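PDB 3GBV: putative LacI-family transcriptional regulator, which probably acts as a LacI-type transcriptional regulator, its periplasmic-binding-protein-like domain likely sensing a small-molecule effector that tunes DNA binding. Local coordinates for residues G121-R126 with G160-Y164; Y9-L15 with P70-A76. One frame throughout, in Å; residues are numbered along the deposited sequence.

Contact 1. Residues G121-R126 with G160-Y164; sequences GYFAAR and GFRQY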
loop_
_atom_site.group_PDB
_atom_site.type_symbol
_atom_site.label_atom_id
_atom_site.label_comp_id
_atom_site.label_asym_id
_atom_site.label_seq_id
_atom_site.Cartn_x
_atom_site.Cartn_y
_atom_site.Cartn_z
ATOM N N GLY A 121 -14.934 3.407 -1.655
ATOM C CA GLY A 121 -15.961 2.551 -2.216
ATOM C C GLY A 121 -15.910 2.524 -3.729
ATOM O O GLY A 121 -16.140 1.483 -4.347
ATOM N N TYR A 122 -15.615 3.678 -4.323
ATOM C CA TYR A 122 -15.513 3.814 -5.774
ATOM C C TYR A 122 -14.387 2.877 -6.249
ATOM O O TYR A 122 -14.526 2.146 -7.238
ATOM C CB TYR A 122 -15.177 5.268 -6.118
ATOM C CG TYR A 122 -15.310 5.632 -7.578
ATOM C CD1 TYR A 122 -16.557 5.860 -8.148
ATOM C CD2 TYR A 122 -14.182 5.762 -8.386
ATOM C CE1 TYR A 122 -16.680 6.209 -9.491
ATOM C CE2 TYR A 122 -14.291 6.110 -9.730
ATOM C CZ TYR A 122 -15.541 6.331 -10.276
ATOM O OH TYR A 122 -15.644 6.666 -11.610
ATOM N N PHE A 123 -13.274 2.914 -5.526
ATOM C CA PHE A 123 -12.112 2.078 -5.815
ATOM C C PHE A 123 -12.454 0.598 -5.651
ATOM O O PHE A 123 -12.029 -0.243 -6.453
ATOM C CB PHE A 123 -10.961 2.433 -4.860
ATOM C CG PHE A 123 -9.813 1.453 -4.884
ATOM C CD1 PHE A 123 -8.798 1.559 -5.829
ATOM C CD2 PHE A 123 -9.744 0.429 -3.947
ATOM C CE1 PHE A 123 -7.726 0.657 -5.832
ATOM C CE2 PHE A 123 -8.676 -0.477 -3.946
ATOM C CZ PHE A 123 -7.666 -0.363 -4.888
ATOM N N ALA A 124 -13.210 0.290 -4.598
ATOM C CA ALA A 124 -13.611 -1.082 -4.302
ATOM C C ALA A 124 -14.446 -1.631 -5.446
ATOM O O ALA A 124 -14.324 -2.798 -5.798
ATOM C CB ALA A 124 -14.395 -1.135 -2.999
ATOM N N ALA A 125 -15.278 -0.776 -6.029
ATOM C CA ALA A 125 -16.126 -1.156 -7.150
ATOM C C ALA A 125 -15.268 -1.526 -8.355
ATOM O O ALA A 125 -15.514 -2.543 -9.009
ATOM C CB ALA A 125 -17.066 -0.014 -7.513
ATOM N N ARG A 126 -14.272 -0.690 -8.647
ATOM C CA ARG A 126 -13.356 -0.933 -9.760
ATOM C C ARG A 126 -12.716 -2.307 -9.611
ATOM O O ARG A 126 -12.721 -3.111 -10.541
ATOM C CB ARG A 126 -12.255 0.141 -9.787
ATOM C CG ARG A 126 -10.996 -0.208 -10.602
ATOM C CD ARG A 126 -11.295 -0.381 -12.071
ATOM N NE ARG A 126 -10.119 -0.798 -12.843
ATOM C CZ ARG A 126 -9.060 -0.031 -13.104
ATOM N NH1 ARG A 126 -8.999 1.217 -12.657
ATOM N NH2 ARG A 126 -8.061 -0.509 -13.836
ATOM N N GLY A 160 -20.235 5.408 -2.829
ATOM C CA GLY A 160 -19.223 5.561 -3.860
ATOM C C GLY A 160 -19.191 4.320 -4.730
ATOM O O GLY A 160 -18.913 4.374 -5.934
ATOM N N PHE A 161 -19.480 3.189 -4.101
ATOM C CA PHE A 161 -19.507 1.910 -4.789
ATOM C C PHE A 161 -20.623 1.918 -5.847
ATOM O O PHE A 161 -20.405 1.586 -7.013
ATOM C CB PHE A 161 -19.762 0.802 -3.771
ATOM C CG PHE A 161 -19.848 -0.569 -4.374
ATOM C CD1 PHE A 161 -18.692 -1.301 -4.623
ATOM C CD2 PHE A 161 -21.076 -1.130 -4.700
ATOM C CE1 PHE A 161 -18.748 -2.570 -5.185
ATOM C CE2 PHE A 161 -21.145 -2.409 -5.266
ATOM C CZ PHE A 161 -19.975 -3.126 -5.506
ATOM N N ARG A 162 -21.821 2.312 -5.426
ATOM C CA ARG A 162 -22.956 2.346 -6.331
ATOM C C ARG A 162 -22.759 3.363 -7.451
ATOM O O ARG A 162 -23.249 3.164 -8.565
ATOM C CB ARG A 162 -24.240 2.654 -5.554
ATOM C CG ARG A 162 -24.649 1.575 -4.540
ATOM C CD ARG A 162 -25.833 2.039 -3.684
ATOM N NE ARG A 162 -26.156 1.100 -2.607
ATOM C CZ ARG A 162 -26.744 -0.086 -2.768
ATOM N NH1 ARG A 162 -27.101 -0.518 -3.971
ATOM N NH2 ARG A 162 -26.951 -0.858 -1.716
ATOM N N GLN A 163 -22.037 4.448 -7.173
ATOM C CA GLN A 163 -21.810 5.449 -8.205
ATOM C C GLN A 163 -20.989 4.837 -9.332
ATOM O O GLN A 163 -21.323 4.986 -10.510
ATOM C CB GLN A 163 -21.072 6.666 -7.649
ATOM C CG GLN A 163 -21.091 7.855 -8.601
ATOM C CD GLN A 163 -20.308 9.048 -8.082
ATOM O OE1 GLN A 163 -20.434 9.436 -6.910
ATOM N NE2 GLN A 163 -19.499 9.648 -8.955
ATOM N N TYR A 164 -19.909 4.153 -8.965
ATOM C CA TYR A 164 -19.053 3.513 -9.955
ATOM C C TYR A 164 -19.866 2.497 -10.758
ATOM O O TYR A 164 -19.760 2.427 -11.985
ATOM C CB TYR A 164 -17.886 2.782 -9.283
ATOM C CG TYR A 164 -16.928 2.154 -10.276
ATOM C CD1 TYR A 164 -15.746 2.808 -10.650
ATOM C CD2 TYR A 164 -17.219 0.921 -10.871
ATOM C CE1 TYR A 164 -14.879 2.248 -11.591
ATOM C CE2 TYR A 164 -16.368 0.359 -11.815
ATOM C CZ TYR A 164 -15.199 1.030 -12.167
ATOM O OH TYR A 164 -14.355 0.496 -13.100
#
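Gly-121 and Gly-160 meet backbone to backbone where two helical segments cross at -47°, and the pair illustrates how close helices can come: with no side chain on either glycine, the axes of the two segments approach to 7.0 Å. The carbonyls pack reciprocally: Gly-121 O lies 3.4 Å from Phe-161 CA, and Gly-160 O accepts a similar CA-H...O contact from CA of Tyr-122. The two backbones touch directly, C of Gly-121 lying 3.9 Å from C of Gly-160.

One turn along, Ala-125 extends the tight part, its CB 3.4 Å from CB of Tyr-164 and also against CD1 of Phe-161. Phe-161 runs past it, offering the edge of its ring to Gly-121 O. Tyr-164 fills the widening angle between the helices. With CG anti to its own nitrogen (chi1 -177°), its ring extends across the neighbouring helix, one face covered by the backbone of Ala-125 and Arg-126, and its OH lies 3.3 Å from CD of Arg-126. Its CD1 edge points into the face of Tyr-122, a T-shaped stack with centroids 5.0 Å apart and planes at 76°.

Beyond these rings the contact turns polar, looser and partly exposed. The Arg-126 guanidinium leads away to a salt bridge with Glu-289 of the second subunit. Tyr-122 OH is hydrogen-bonded to Glu-167, which also binds Gln-163 NE2; Gln-163 approaches the Tyr-122 ring no closer than 4.5 Å, from NE2 to CE1.

On the buried side, Ala-124 and Phe-161 rest on Ile-205 of strand 203-206. The glycine contact is this protein's way of joining two helices of the layer that packs on a mainly parallel sheet in a Rossmann-like lobe of the periplasmic-binding-protein fold.

Contact 2. Residues Y9-L15 with P70-A76; sequences YTFACLL and PDGVMFA
Strands 9-15 and 72-75 run parallel, their axes 4.6 Å apart at 20°, and Ala-12 and Leu-14 turn both N-H and C=O to Gly-72, Met-74 and Ala-76, as in Ala-12 N to Gly-72 O at 2.9 Å. The ladder is opened by a side chain: Asp-71 OD2 takes the N-H of Thr-10 through its anti lone pair at 2.7 Å, nearly straight at 172°, while Asp-71 N returns a bond to Thr-10 O. The carboxylate also lies against the edge of the Tyr-9 ring.

On one face, Phe-11 turns its ring edge to Gly-72 N, 3.9 Å from CD1. Farther along, CG of Met-74, a selenomethionine, packs against Cys-13; the course of its far end is doubtful. The other face carries Ala-12 against Pro-70 and Leu-14 alongside Phe-75, pointing the same way, with Leu-14 CB 3.7 Å from Phe-75 CD1.

This pairing of first and third strands lies inside the parallel sheet of the N-terminal lobe, as in Rossmann-like lobes of periplasmic-binding-protein folds. Strand 43-50 flanks 9-15 and strand 97-100 flanks 72-75; helix 254-270 covers Phe-11, and helix 23-37 covers Cys-13 and Met-74.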
loop_
_atom_site.group_PDB
_atom_site.type_symbol
_atom_site.label_atom_id
_atom_site.label_comp_id
_atom_site.label_asym_id
_atom_site.label_seq_id
_atom_site.Cartn_x
_atom_site.Cartn_y
_atom_site.Cartn_z
ATOM N N TYR A 9 -0.714 15.102 31.188
ATOM C CA TYR A 9 -1.599 15.273 30.045
ATOM C C TYR A 9 -2.375 13.975 29.892
ATOM O O TYR A 9 -1.787 12.890 29.878
ATOM C CB TYR A 9 -0.797 15.553 28.773
ATOM C CG TYR A 9 -0.366 16.991 28.624
ATOM C CD1 TYR A 9 -1.302 18.002 28.395
ATOM C CD2 TYR A 9 0.978 17.342 28.710
ATOM C CE1 TYR A 9 -0.900 19.337 28.256
ATOM C CE2 TYR A 9 1.391 18.665 28.575
ATOM C CZ TYR A 9 0.453 19.658 28.349
ATOM O OH TYR A 9 0.875 20.967 28.223
ATOM N N THR A 10 -3.694 14.090 29.786
ATOM C CA THR A 10 -4.548 12.918 29.654
ATOM C C THR A 10 -5.422 12.985 28.407
ATOM O O THR A 10 -6.216 13.909 28.247
ATOM C CB THR A 10 -5.451 12.764 30.901
ATOM O OG1 THR A 10 -4.631 12.744 32.078
ATOM C CG2 THR A 10 -6.243 11.463 30.834
ATOM N N PHE A 11 -5.258 12.005 27.521
ATOM C CA PHE A 11 -6.038 11.950 26.291
ATOM C C PHE A 11 -7.005 10.785 26.383
ATOM O O PHE A 11 -6.587 9.631 26.450
ATOM C CB PHE A 11 -5.133 11.756 25.072
ATOM C CG PHE A 11 -4.065 12.806 24.926
ATOM C CD1 PHE A 11 -4.373 14.161 25.043
ATOM C CD2 PHE A 11 -2.754 12.437 24.638
ATOM C CE1 PHE A 11 -3.390 15.131 24.873
ATOM C CE2 PHE A 11 -1.764 13.396 24.466
ATOM C CZ PHE A 11 -2.082 14.750 24.583
ATOM N N ALA A 12 -8.298 11.087 26.398
ATOM C CA ALA A 12 -9.304 10.033 26.486
ATOM C C ALA A 12 -9.609 9.488 25.091
ATOM O O ALA A 12 -9.978 10.243 24.191
ATOM C CB ALA A 12 -10.575 10.580 27.136
ATOM N N CYS A 13 -9.452 8.182 24.912
ATOM C CA CYS A 13 -9.720 7.555 23.620
ATOM C C CYS A 13 -10.961 6.678 23.732
ATOM O O CYS A 13 -10.937 5.638 24.386
ATOM C CB CYS A 13 -8.519 6.712 23.182
ATOM S SG CYS A 13 -6.928 7.590 23.288
ATOM N N LEU A 14 -12.045 7.100 23.093
ATOM C CA LEU A 14 -13.298 6.355 23.152
ATOM C C LEU A 14 -13.490 5.512 21.895
ATOM O O LEU A 14 -13.689 6.038 20.799
ATOM C CB LEU A 14 -14.459 7.337 23.333
ATOM C CG LEU A 14 -15.833 6.781 23.708
ATOM C CD1 LEU A 14 -15.734 6.003 25.017
ATOM C CD2 LEU A 14 -16.833 7.940 23.833
ATOM N N LEU A 15 -13.413 4.196 22.068
ATOM C CA LEU A 15 -13.550 3.262 20.960
ATOM C C LEU A 15 -14.626 2.222 21.259
ATOM O O LEU A 15 -14.964 1.976 22.420
ATOM C CB LEU A 15 -12.221 2.540 20.723
ATOM C CG LEU A 15 -10.954 3.375 20.532
ATOM C CD1 LEU A 15 -9.740 2.462 20.604
ATOM C CD2 LEU A 15 -11.007 4.101 19.204
ATOM N N PRO A 70 -10.619 15.394 30.644
ATOM C CA PRO A 70 -9.426 15.161 29.829
ATOM C C PRO A 70 -8.989 16.387 29.029
ATOM O O PRO A 70 -9.798 17.258 28.718
ATOM C CB PRO A 70 -9.858 14.016 28.927
ATOM C CG PRO A 70 -11.279 14.361 28.653
ATOM C CD PRO A 70 -11.797 14.755 30.032
ATOM N N ASP A 71 -7.699 16.434 28.704
ATOM C CA ASP A 71 -7.108 17.521 27.926
ATOM C C ASP A 71 -7.536 17.401 26.478
ATOM O O ASP A 71 -7.806 18.398 25.808
ATOM C CB ASP A 71 -5.587 17.438 27.982
ATOM C CG ASP A 71 -5.060 17.620 29.372
ATOM O OD1 ASP A 71 -5.082 18.773 29.852
ATOM O OD2 ASP A 71 -4.646 16.608 29.984
ATOM N N GLY A 72 -7.570 16.164 25.999
ATOM C CA GLY A 72 -7.964 15.916 24.631
ATOM C C GLY A 72 -8.703 14.601 24.492
ATOM O O GLY A 72 -8.635 13.723 25.363
ATOM N N VAL A 73 -9.412 14.468 23.382
ATOM C CA VAL A 73 -10.173 13.265 23.110
ATOM C C VAL A 73 -10.065 12.836 21.653
ATOM O O VAL A 73 -10.081 13.671 20.758
ATOM C CB VAL A 73 -11.676 13.482 23.392
ATOM C CG1 VAL A 73 -12.435 12.180 23.164
ATOM C CG2 VAL A 73 -11.879 14.002 24.804
HETATM N N MSE A 74 -9.922 11.535 21.427
HETATM C CA MSE A 74 -9.921 10.988 20.076
HETATM C C MSE A 74 -11.135 10.072 20.205
HETATM O O MSE A 74 -11.346 9.454 21.261
HETATM C CB MSE A 74 -8.628 10.224 19.763
HETATM C CG MSE A 74 -8.352 9.005 20.629
HETATM SE SE MSE A 74 -8.833 7.338 19.680
HETATM C CE MSE A 74 -10.630 6.953 20.418
ATOM N N PHE A 75 -11.958 10.004 19.167
ATOM C CA PHE A 75 -13.171 9.214 19.261
ATOM C C PHE A 75 -13.588 8.601 17.935
ATOM O O PHE A 75 -13.604 9.275 16.910
ATOM C CB PHE A 75 -14.270 10.126 19.824
ATOM C CG PHE A 75 -15.674 9.602 19.665
ATOM C CD1 PHE A 75 -16.027 8.325 20.106
ATOM C CD2 PHE A 75 -16.662 10.416 19.112
ATOM C CE1 PHE A 75 -17.351 7.871 20.000
ATOM C CE2 PHE A 75 -17.981 9.976 19.004
ATOM C CZ PHE A 75 -18.328 8.698 19.449
ATOM N N ALA A 76 -13.908 7.312 17.967
ATOM C CA ALA A 76 -14.351 6.586 16.782
ATOM C C ALA A 76 -15.863 6.440 16.878
ATOM O O ALA A 76 -16.362 5.655 17.681
ATOM C CB ALA A 76 -13.706 5.219 16.733
#

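Overall arrangement
From the N terminus, strand 9-16 is followed by helix 23-37, strand 43-50 and helix 55-66 before strand 72-75 returns beside it, so contact 2 closes first, in the interior of the six-stranded parallel sheet. The chain then completes two more strands of that sheet before entering the second lobe through helix 117-131. There contact 1 closes a shorter loop, joining this helix to 152-168, with strand 137-144 between them in sequence. The two contacts follow in series, neither nested nor crossed, and lie on opposite sides of the chain's centre, about 33 Å apart between centres. One knits a sheet and the other packs helices, each within its own lobe.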